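Long-range contact in putative oxidoreductase molybdopterin-binding subunit (PDB 4ZOH), which probably serves as the molybdenum-cofactor subunit of an oxidoreductase of the xanthine dehydrogenase and aldehyde oxidase family, binding pterin cytosine dinucleotide: residues 381-395 with 654-668. Numbering follows the deposited sequence.
With MCN (pterin cytosine dinucleotide), chain D.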
loop_
_atom_site.group_PDB
_atom_site.type_symbol
_atom_site.label_atom_id
_atom_site.label_comp_id
_atom_site.label_asym_id
_atom_site.label_seq_id
_atom_site.Cartn_x
_atom_site.Cartn_y
_atom_site.Cartn_z
ATOM N N ASP A 381 18.290 17.370 -39.432
ATOM C CA ASP A 381 19.418 18.134 -38.883
ATOM C C ASP A 381 20.825 17.656 -39.158
ATOM O O ASP A 381 21.754 18.504 -39.282
ATOM C CB ASP A 381 19.272 18.336 -37.375
ATOM C CG ASP A 381 19.058 16.985 -36.583
ATOM O OD1 ASP A 381 18.773 15.899 -37.180
ATOM O OD2 ASP A 381 19.149 17.083 -35.328
ATOM N N SER A 382 21.030 16.335 -39.168
ATOM C CA SER A 382 22.400 15.820 -39.236
ATOM C C SER A 382 22.351 14.381 -39.717
ATOM O O SER A 382 21.314 13.703 -39.585
ATOM C CB SER A 382 23.181 15.939 -37.923
ATOM O OG SER A 382 22.672 14.940 -37.075
ATOM N N GLY A 383 23.454 13.981 -40.353
ATOM C CA GLY A 383 23.609 12.660 -40.952
ATOM C C GLY A 383 23.855 12.756 -42.440
ATOM O O GLY A 383 24.151 13.829 -42.969
ATOM N N ASN A 384 23.654 11.640 -43.119
ATOM C CA ASN A 384 23.963 11.535 -44.519
ATOM C C ASN A 384 23.184 10.423 -45.068
ATOM O O ASN A 384 23.621 9.267 -44.961
ATOM C CB ASN A 384 25.473 11.230 -44.727
ATOM C CG ASN A 384 25.894 11.230 -46.209
ATOM O OD1 ASN A 384 25.167 10.773 -47.139
ATOM N ND2 ASN A 384 27.093 11.702 -46.427
ATOM N N VAL A 385 22.065 10.773 -45.707
ATOM C CA VAL A 385 21.094 9.801 -46.152
ATOM C C VAL A 385 21.679 8.897 -47.242
ATOM O O VAL A 385 21.584 7.677 -47.133
ATOM C CB VAL A 385 19.786 10.483 -46.630
ATOM C CG1 VAL A 385 18.736 9.448 -47.034
ATOM C CG2 VAL A 385 19.216 11.379 -45.536
ATOM N N LYS A 386 22.279 9.513 -48.282
ATOM C CA LYS A 386 22.808 8.800 -49.455
ATOM C C LYS A 386 23.771 7.727 -49.020
ATOM O O LYS A 386 23.655 6.576 -49.433
ATOM C CB LYS A 386 23.553 9.767 -50.381
ATOM C CG LYS A 386 22.685 10.423 -51.412
ATOM C CD LYS A 386 22.745 9.689 -52.720
ATOM C CE LYS A 386 22.689 10.735 -53.811
ATOM N NZ LYS A 386 22.982 10.016 -55.078
ATOM N N LYS A 387 24.680 8.125 -48.146
ATOM C CA LYS A 387 25.743 7.267 -47.644
ATOM C C LYS A 387 25.216 6.095 -46.859
ATOM O O LYS A 387 25.736 4.978 -46.967
ATOM C CB LYS A 387 26.662 8.108 -46.774
ATOM C CG LYS A 387 27.801 7.401 -46.055
ATOM C CD LYS A 387 28.791 8.492 -45.661
ATOM C CE LYS A 387 30.145 7.895 -45.317
ATOM N NZ LYS A 387 30.403 7.912 -43.845
ATOM N N LEU A 388 24.170 6.343 -46.062
ATOM C CA LEU A 388 23.486 5.266 -45.346
ATOM C C LEU A 388 22.817 4.343 -46.330
ATOM O O LEU A 388 22.852 3.152 -46.138
ATOM C CB LEU A 388 22.487 5.796 -44.301
ATOM C CG LEU A 388 22.105 4.720 -43.309
ATOM C CD1 LEU A 388 22.066 5.217 -41.886
ATOM C CD2 LEU A 388 20.749 4.200 -43.702
ATOM N N LEU A 389 22.192 4.888 -47.370
ATOM C CA LEU A 389 21.624 4.045 -48.411
ATOM C C LEU A 389 22.694 3.199 -49.168
ATOM O O LEU A 389 22.401 2.041 -49.547
ATOM C CB LEU A 389 20.847 4.894 -49.409
ATOM C CG LEU A 389 19.481 5.446 -49.043
ATOM C CD1 LEU A 389 19.083 6.501 -50.089
ATOM C CD2 LEU A 389 18.463 4.326 -49.055
ATOM N N GLU A 390 23.911 3.748 -49.356
ATOM C CA GLU A 390 24.997 2.978 -50.042
ATOM C C GLU A 390 25.346 1.795 -49.153
ATOM O O GLU A 390 25.361 0.670 -49.614
ATOM C CB GLU A 390 26.261 3.808 -50.362
ATOM C CG GLU A 390 26.059 5.104 -51.181
ATOM C CD GLU A 390 25.954 4.918 -52.709
ATOM O OE1 GLU A 390 25.378 3.922 -53.221
ATOM O OE2 GLU A 390 26.443 5.808 -53.425
ATOM N N ILE A 391 25.519 2.050 -47.851
ATOM C CA ILE A 391 25.743 0.974 -46.883
ATOM C C ILE A 391 24.641 -0.089 -46.995
ATOM O O ILE A 391 24.894 -1.298 -46.944
ATOM C CB ILE A 391 25.850 1.510 -45.428
ATOM C CG1 ILE A 391 27.188 2.226 -45.219
ATOM C CG2 ILE A 391 25.700 0.368 -44.421
ATOM C CD1 ILE A 391 27.242 3.228 -44.059
ATOM N N GLY A 392 23.400 0.352 -47.141
ATOM C CA GLY A 392 22.300 -0.603 -47.161
ATOM C C GLY A 392 22.092 -1.371 -48.419
ATOM O O GLY A 392 21.375 -2.417 -48.423
ATOM N N LYS A 393 22.628 -0.832 -49.530
ATOM C CA LYS A 393 22.553 -1.559 -50.839
ATOM C C LYS A 393 23.184 -2.991 -50.783
ATOM O O LYS A 393 22.683 -3.940 -51.411
ATOM C CB LYS A 393 23.204 -0.734 -51.961
ATOM C CG LYS A 393 22.744 -1.195 -53.351
ATOM C CD LYS A 393 23.460 -0.354 -54.384
ATOM C CE LYS A 393 22.878 -0.450 -55.777
ATOM N NZ LYS A 393 23.335 0.805 -56.487
ATOM N N LYS A 394 24.286 -3.111 -50.028
ATOM C CA LYS A 394 24.978 -4.391 -49.891
ATOM C C LYS A 394 23.984 -5.474 -49.389
ATOM O O LYS A 394 23.951 -6.539 -49.988
ATOM C CB LYS A 394 26.351 -4.264 -49.155
ATOM C CG LYS A 394 26.385 -4.098 -47.634
ATOM C CD LYS A 394 27.705 -3.550 -47.059
ATOM C CE LYS A 394 28.285 -2.372 -47.861
ATOM N NZ LYS A 394 28.935 -1.307 -47.016
ATOM N N TYR A 395 23.085 -5.153 -48.423
ATOM C CA TYR A 395 22.027 -6.114 -47.951
ATOM C C TYR A 395 20.923 -6.313 -48.950
ATOM O O TYR A 395 20.339 -7.380 -49.030
ATOM C CB TYR A 395 21.409 -5.702 -46.604
ATOM C CG TYR A 395 22.462 -5.527 -45.523
ATOM C CD1 TYR A 395 22.936 -6.633 -44.762
ATOM C CD2 TYR A 395 23.014 -4.255 -45.272
ATOM C CE1 TYR A 395 23.931 -6.442 -43.788
ATOM C CE2 TYR A 395 24.006 -4.079 -44.318
ATOM C CZ TYR A 395 24.438 -5.167 -43.580
ATOM O OH TYR A 395 25.401 -4.912 -42.646
ATOM N N TYR A 654 21.324 -3.061 -37.540
ATOM C CA TYR A 654 22.604 -2.321 -37.583
ATOM C C TYR A 654 22.458 -0.782 -37.393
ATOM O O TYR A 654 21.471 -0.166 -37.800
ATOM C CB TYR A 654 23.351 -2.575 -38.909
ATOM C CG TYR A 654 23.447 -4.032 -39.277
ATOM C CD1 TYR A 654 24.511 -4.838 -38.771
ATOM C CD2 TYR A 654 22.509 -4.609 -40.141
ATOM C CE1 TYR A 654 24.624 -6.209 -39.165
ATOM C CE2 TYR A 654 22.592 -5.951 -40.516
ATOM C CZ TYR A 654 23.663 -6.748 -40.021
ATOM O OH TYR A 654 23.717 -8.074 -40.364
ATOM N N TYR A 655 23.441 -0.160 -36.781
ATOM C CA TYR A 655 23.382 1.279 -36.725
ATOM C C TYR A 655 24.644 1.902 -37.287
ATOM O O TYR A 655 25.662 1.234 -37.301
ATOM C CB TYR A 655 23.121 1.752 -35.321
ATOM C CG TYR A 655 24.197 1.428 -34.310
ATOM C CD1 TYR A 655 25.126 2.400 -33.910
ATOM C CD2 TYR A 655 24.256 0.146 -33.709
ATOM C CE1 TYR A 655 26.088 2.101 -32.943
ATOM C CE2 TYR A 655 25.211 -0.173 -32.762
ATOM C CZ TYR A 655 26.127 0.787 -32.391
ATOM O OH TYR A 655 27.050 0.442 -31.428
ATOM N N GLU A 656 24.536 3.147 -37.769
ATOM C CA GLU A 656 25.703 3.961 -38.172
ATOM C C GLU A 656 25.549 5.289 -37.496
ATOM O O GLU A 656 24.428 5.793 -37.418
ATOM C CB GLU A 656 25.755 4.169 -39.691
ATOM C CG GLU A 656 25.668 2.880 -40.521
ATOM C CD GLU A 656 26.997 2.082 -40.588
ATOM O OE1 GLU A 656 28.094 2.684 -40.476
ATOM O OE2 GLU A 656 26.941 0.837 -40.776
ATOM N N ILE A 657 26.635 5.841 -36.968
ATOM C CA ILE A 657 26.592 7.155 -36.400
ATOM C C ILE A 657 27.260 8.134 -37.377
ATOM O O ILE A 657 28.479 8.394 -37.279
ATOM C CB ILE A 657 27.266 7.166 -35.023
ATOM C CG1 ILE A 657 26.684 6.047 -34.155
ATOM C CG2 ILE A 657 27.240 8.573 -34.403
ATOM C CD1 ILE A 657 27.451 5.770 -32.863
ATOM N N LEU A 658 26.463 8.664 -38.310
ATOM C CA LEU A 658 26.914 9.716 -39.279
ATOM C C LEU A 658 26.400 11.102 -38.837
ATOM O O LEU A 658 26.993 12.137 -39.147
ATOM C CB LEU A 658 26.343 9.410 -40.670
ATOM C CG LEU A 658 26.430 7.954 -41.152
ATOM C CD1 LEU A 658 25.762 7.759 -42.503
ATOM C CD2 LEU A 658 27.928 7.535 -41.186
ATOM N N GLY A 659 25.286 11.128 -38.113
ATOM C CA GLY A 659 24.677 12.388 -37.647
ATOM C C GLY A 659 24.233 12.263 -36.199
ATOM O O GLY A 659 23.368 11.452 -35.918
ATOM N N LYS A 660 24.894 13.001 -35.299
ATOM C CA LYS A 660 24.480 13.197 -33.892
ATOM C C LYS A 660 23.466 14.346 -33.748
ATOM O O LYS A 660 23.341 15.224 -34.635
ATOM C CB LYS A 660 25.669 13.455 -32.977
ATOM C CG LYS A 660 26.711 12.319 -32.921
ATOM C CD LYS A 660 28.017 12.792 -32.301
ATOM C CE LYS A 660 27.846 13.486 -30.959
ATOM N NZ LYS A 660 29.046 14.280 -30.527
ATOM N N SER A 661 22.728 14.321 -32.645
ATOM C CA SER A 661 21.753 15.359 -32.366
ATOM C C SER A 661 22.532 16.534 -31.786
ATOM O O SER A 661 23.692 16.374 -31.403
ATOM C CB SER A 661 20.709 14.828 -31.360
ATOM O OG SER A 661 21.296 14.836 -30.090
ATOM N N PRO A 662 21.924 17.731 -31.704
ATOM C CA PRO A 662 22.700 18.799 -30.989
ATOM C C PRO A 662 22.707 18.661 -29.444
ATOM O O PRO A 662 23.357 19.447 -28.757
ATOM C CB PRO A 662 22.015 20.112 -31.411
ATOM C CG PRO A 662 20.675 19.703 -32.003
ATOM C CD PRO A 662 20.739 18.252 -32.419
ATOM N N HIS A 663 22.000 17.675 -28.899
ATOM C CA HIS A 663 21.855 17.571 -27.431
ATOM C C HIS A 663 23.119 17.000 -26.776
ATOM O O HIS A 663 23.895 16.279 -27.427
ATOM C CB HIS A 663 20.619 16.691 -27.114
ATOM C CG HIS A 663 19.355 17.205 -27.757
ATOM N ND1 HIS A 663 18.739 18.387 -27.368
ATOM C CD2 HIS A 663 18.633 16.730 -28.796
ATOM C CE1 HIS A 663 17.647 18.575 -28.103
ATOM N NE2 HIS A 663 17.579 17.595 -28.995
ATOM N N PRO A 664 23.317 17.289 -25.482
ATOM C CA PRO A 664 24.520 16.811 -24.793
ATOM C C PRO A 664 24.717 15.285 -24.852
ATOM O O PRO A 664 25.822 14.822 -24.652
ATOM C CB PRO A 664 24.323 17.262 -23.317
ATOM C CG PRO A 664 23.379 18.410 -23.403
ATOM C CD PRO A 664 22.535 18.230 -24.666
ATOM N N THR A 665 23.684 14.510 -25.133
ATOM C CA THR A 665 23.880 13.068 -25.248
ATOM C C THR A 665 24.362 12.713 -26.666
ATOM O O THR A 665 24.889 11.625 -26.846
ATOM C CB THR A 665 22.593 12.266 -24.948
ATOM O OG1 THR A 665 21.586 12.662 -25.893
ATOM C CG2 THR A 665 22.121 12.560 -23.526
ATOM N N GLY A 666 24.144 13.609 -27.648
ATOM C CA GLY A 666 24.333 13.283 -29.095
ATOM C C GLY A 666 23.330 12.319 -29.730
ATOM O O GLY A 666 23.371 12.037 -30.959
ATOM N N SER A 667 22.394 11.817 -28.916
ATOM C CA SER A 667 21.458 10.765 -29.339
ATOM C C SER A 667 20.170 11.306 -29.992
ATOM O O SER A 667 19.738 12.405 -29.700
ATOM C CB SER A 667 21.051 9.958 -28.079
ATOM O OG SER A 667 20.214 10.743 -27.214
ATOM N N LYS A 668 19.543 10.506 -30.841
ATOM C CA LYS A 668 18.234 10.761 -31.374
ATOM C C LYS A 668 17.384 9.570 -30.932
ATOM O O LYS A 668 17.940 8.503 -30.580
ATOM C CB LYS A 668 18.259 10.828 -32.937
ATOM C CG LYS A 668 19.403 11.732 -33.437
ATOM C CD LYS A 668 19.353 11.996 -34.952
ATOM C CE LYS A 668 20.456 12.979 -35.417
ATOM N NZ LYS A 668 20.114 13.318 -36.854
HETATM N N1 MCN D . 18.335 4.278 -27.084
HETATM C C2 MCN D . 19.718 4.350 -27.116
HETATM N N3 MCN D . 20.370 5.197 -27.972
HETATM C C4 MCN D . 19.607 5.985 -28.826
HETATM C C5 MCN D . 18.214 5.922 -28.807
HETATM C C6 MCN D . 17.562 5.077 -27.908
HETATM O O2 MCN D . 20.439 3.671 -26.378
HETATM N N4 MCN D . 20.249 6.794 -29.641
HETATM C "C1'" MCN D . 17.728 3.361 -26.117
HETATM C C2D MCN D . 17.433 4.112 -24.816
HETATM O "O2'" MCN D . 18.463 4.008 -23.880
HETATM C "C3'" MCN D . 16.256 3.352 -24.263
HETATM C C4D MCN D . 15.462 3.225 -25.496
HETATM O O4D MCN D . 16.465 2.925 -26.561
HETATM O "O3'" MCN D . 16.586 2.099 -23.773
HETATM C "C5'" MCN D . 14.921 4.640 -25.427
HETATM O "O5'" MCN D . 14.371 5.005 -26.557
HETATM P PA MCN D . 13.965 6.543 -26.889
HETATM O O1A MCN D . 14.504 7.614 -26.076
HETATM O O2A MCN D . 14.210 6.481 -28.371
HETATM O O3A MCN D . 12.305 6.307 -26.710
HETATM P PB MCN D . 11.585 6.435 -25.271
HETATM O O1B MCN D . 11.211 7.896 -25.081
HETATM O O2B MCN D . 12.290 5.822 -24.142
HETATM O O3B MCN D . 10.358 5.566 -25.556
HETATM C C10 MCN D . 9.114 6.078 -26.108
HETATM C "C9'" MCN D . 8.655 5.224 -27.265
HETATM C "C8'" MCN D . 7.312 5.516 -27.681
HETATM S "S8'" MCN D . 6.861 7.160 -28.109
HETATM C "C7'" MCN D . 6.381 4.541 -27.881
HETATM S "S7'" MCN D . 4.754 4.864 -28.537
HETATM C "C6'" MCN D . 6.685 3.135 -27.706
HETATM C C7 MCN D . 8.234 2.909 -27.721
HETATM O "O9'" MCN D . 8.795 3.869 -26.848
HETATM N "N5'" MCN D . 6.041 2.544 -26.535
HETATM C C4A MCN D . 6.582 1.461 -25.815
HETATM N "N8'" MCN D . 8.559 1.540 -27.214
HETATM C C4B MCN D . 7.854 0.952 -26.206
HETATM N "N1'" MCN D . 8.412 -0.102 -25.605
HETATM C "C2'" MCN D . 7.785 -0.667 -24.577
HETATM N "N2'" MCN D . 8.370 -1.691 -23.992
HETATM N "N3'" MCN D . 6.500 -0.227 -24.114
HETATM C "C4'" MCN D . 5.860 0.857 -24.756
HETATM O "O4'" MCN D . 4.720 1.244 -24.366
HETATM O O HOH W 1 26.056 -2.341 -41.377
#
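G383 and G659 bring the two backbones together, their CA atoms 3.5 Å apart, and from there helix 385-401 runs beside the chain that leads back to strand 654-655. The fit demands glycine at G659, where a CB would run into S382 C and G383 N. The polar end centres on K668. Its chain is extended beyond CG, and NZ meets D381 OD1 at 2.9 Å in a salt bridge, from above the carboxylate plane. S382 O and S382 OG, both 3.0 Å from NZ, and T566 O complete a set of four acceptors that must share its three hydrogens. S382 OG lies between its own backbone N and carbonyl carbon (chi1 75°). There it faces K668 NZ and donates to K660 O at a short 2.5 Å. D381 has further partners in the hydroxyls of T565 and T566. A methionine in place of K668 would probably leave the D381 carboxylate without its charged mate and S382 O without its donor.

The rest of the contact follows the helix. L658 CD1 packs on N384 O and the CB of L388, while CD2 lies 3.7 Å from K387 NZ. N384 caps the helix, its OD1 accepting from K387 N. I391 CD1 is a methyl lying against the E656 carboxylate. Farther on, the rings of Y395 and Y654 lie near parallel (27°) but slid apart, with Y395 OH over the centre of the Y654 ring. A water bound to Y395 OH donates weakly to E656 OE2.

K668 O accepts from the cofactor's N4 at 3.0 Å, which places this contact behind the cytosine end of the pocket. Strand 651-655 borders strand 583-593, L388 and L658 both touch Y568 of strand 568-577, and helix 358-365 packs against L389 and K393.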